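Long-range contact in beta-d-glucoside glucohydrolase (Hypocrea jecorina, PDB 3ZZ1), which probably hydrolyses terminal, non-reducing beta-D-glucosyl residues with release of beta-D-glucose, a step in cellulose breakdown: residues Gly71-Thr76 with Thr321-Ile326. Residues are numbered along the deposited sequence; the frame is centred on the assembly and turned at random.
Sequences GSTAFT and TNVRAI
Val323 meets the loop 71-76 through both of its branches, which divide the loop's side chains between them. Its CG2 lies 3.6 Å from Thr73 CG2 and also reaches the ring of Phe75, at CD2, by an oblique approach. The other branch, CG1, sits 3.8 Å from Thr76 CG2, and the two threonines each slide past the valine in the opposite direction to it. Within the loop, Thr73 CG2 rests 3.8 Å above the centre of the Phe75 ring, brought there by lying anti to the backbone N, while Thr73 OG1 hydrogen-bonds Glu100. Asn322 comes instead to the ring's edge: its OD1 is 3.7 Å from Phe75 CD2, and the amide and ring planes stand 58° apart. Loop 71-76 belongs to the N-terminal domain of a family 3 glycoside hydrolase, of the TIM-barrel clan, and follows strand 58-60; helix 320-329, some 245 residues further along the chain, packs against the loop, so the contact ties distant parts of the sequence together. One water bridges the polar groups, accepting from Thr76 N (3.1 Å) and donating to Asn322 OD1 (2.9 Å), in the plane of the Phe75 ring at its edge. Asn322 ND2 turns to Glu92 and the carbonyl of Leu89, an anchorage that fixes which end of the amide meets the water. Thr76 OG1 packs 3.3 Å from Ile326 CG2. With an alanine here both branches go, and a gap is likely to open beside Val323 CG1 and Ile326 CG2. Ile326 also leans on Gln80 and Ala81 of helix 78-83.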
loop_
_atom_site.group_PDB
_atom_site.type_symbol
_atom_site.label_atom_id
_atom_site.label_comp_id
_atom_site.label_asym_id
_atom_site.label_seq_id
_atom_site.Cartn_x
_atom_site.Cartn_y
_atom_site.Cartn_z
ATOM N N GLY A 71 23.069 -4.192 -0.210
ATOM C CA GLY A 71 23.250 -3.775 -1.595
ATOM C C GLY A 71 21.958 -3.629 -2.377
ATOM O O GLY A 71 21.937 -3.813 -3.595
ATOM N N SER A 72 20.881 -3.287 -1.679
ATOM C CA SER A 72 19.566 -3.181 -2.302
ATOM C C SER A 72 19.021 -1.758 -2.273
ATOM O O SER A 72 19.478 -0.916 -1.493
ATOM C CB SER A 72 18.577 -4.124 -1.622
ATOM O OG SER A 72 18.467 -3.808 -0.244
ATOM N N THR A 73 18.049 -1.510 -3.146
ATOM C CA THR A 73 17.343 -0.245 -3.199
ATOM C C THR A 73 16.271 -0.202 -2.111
ATOM O O THR A 73 15.602 -1.200 -1.844
ATOM C CB THR A 73 16.702 -0.031 -4.597
ATOM O OG1 THR A 73 17.729 -0.015 -5.601
ATOM C CG2 THR A 73 15.905 1.269 -4.666
ATOM N N ALA A 74 16.141 0.958 -1.475
ATOM C CA ALA A 74 15.014 1.255 -0.609
ATOM C C ALA A 74 13.946 1.959 -1.443
ATOM O O ALA A 74 14.028 3.167 -1.690
ATOM C CB ALA A 74 15.451 2.132 0.550
ATOM N N PHE A 75 12.954 1.198 -1.897
ATOM C CA PHE A 75 11.877 1.773 -2.690
ATOM C C PHE A 75 10.941 2.579 -1.799
ATOM O O PHE A 75 10.955 2.431 -0.574
ATOM C CB PHE A 75 11.122 0.687 -3.465
ATOM C CG PHE A 75 11.949 0.026 -4.538
ATOM C CD1 PHE A 75 12.738 -1.087 -4.243
ATOM C CD2 PHE A 75 11.944 0.520 -5.840
ATOM C CE1 PHE A 75 13.504 -1.702 -5.226
ATOM C CE2 PHE A 75 12.706 -0.087 -6.837
ATOM C CZ PHE A 75 13.492 -1.199 -6.529
ATOM N N THR A 76 10.157 3.460 -2.413
ATOM C CA THR A 76 9.160 4.219 -1.676
ATOM C C THR A 76 8.147 3.240 -1.096
ATOM O O THR A 76 7.901 2.189 -1.695
ATOM C CB THR A 76 8.419 5.226 -2.580
ATOM O OG1 THR A 76 7.692 4.520 -3.596
ATOM C CG2 THR A 76 9.401 6.200 -3.231
ATOM N N THR A 321 15.769 5.302 -10.413
ATOM C CA THR A 321 14.908 6.093 -11.296
ATOM C C THR A 321 13.442 5.936 -10.902
ATOM O O THR A 321 12.670 6.886 -10.991
ATOM C CB THR A 321 15.066 5.696 -12.777
ATOM O OG1 THR A 321 14.758 4.306 -12.934
ATOM C CG2 THR A 321 16.486 5.982 -13.278
ATOM N N ASN A 322 13.066 4.735 -10.461
ATOM C CA ASN A 322 11.708 4.490 -10.004
ATOM C C ASN A 322 11.430 5.215 -8.695
ATOM O O ASN A 322 10.375 5.830 -8.543
ATOM C CB ASN A 322 11.427 2.993 -9.844
ATOM C CG ASN A 322 10.023 2.714 -9.315
ATOM O OD1 ASN A 322 9.837 2.483 -8.122
ATOM N ND2 ASN A 322 9.029 2.749 -10.202
ATOM N N VAL A 323 12.382 5.137 -7.760
ATOM C CA VAL A 323 12.236 5.780 -6.454
ATOM C C VAL A 323 12.154 7.298 -6.634
ATOM O O VAL A 323 11.263 7.947 -6.083
ATOM C CB VAL A 323 13.380 5.396 -5.481
ATOM C CG1 VAL A 323 13.139 5.999 -4.101
ATOM C CG2 VAL A 323 13.496 3.885 -5.370
ATOM N N ARG A 324 13.076 7.841 -7.431
ATOM C CA ARG A 324 13.072 9.250 -7.825
ATOM C C ARG A 324 11.725 9.652 -8.413
ATOM O O ARG A 324 11.117 10.620 -7.962
ATOM C CB ARG A 324 14.201 9.526 -8.832
ATOM C CG ARG A 324 14.252 10.955 -9.412
ATOM C CD ARG A 324 14.751 11.954 -8.379
ATOM N NE ARG A 324 14.956 13.295 -8.927
ATOM C CZ ARG A 324 16.083 13.722 -9.496
ATOM N NH1 ARG A 324 17.132 12.915 -9.616
ATOM N NH2 ARG A 324 16.165 14.969 -9.945
ATOM N N ALA A 325 11.259 8.893 -9.405
ATOM C CA ALA A 325 10.002 9.197 -10.093
ATOM C C ALA A 325 8.798 9.186 -9.152
ATOM O O ALA A 325 7.973 10.100 -9.189
ATOM C CB ALA A 325 9.778 8.241 -11.267
ATOM N N ILE A 326 8.701 8.163 -8.305
ATOM C CA ILE A 326 7.547 8.033 -7.415
ATOM C C ILE A 326 7.602 9.023 -6.252
ATOM O O ILE A 326 6.588 9.638 -5.911
ATOM C CB ILE A 326 7.360 6.583 -6.918
ATOM C CG1 ILE A 326 6.894 5.690 -8.077
ATOM C CG2 ILE A 326 6.356 6.541 -5.776
ATOM C CD1 ILE A 326 6.744 4.222 -7.721
HETATM O O HOH W 1 9.468 3.401 -5.427
#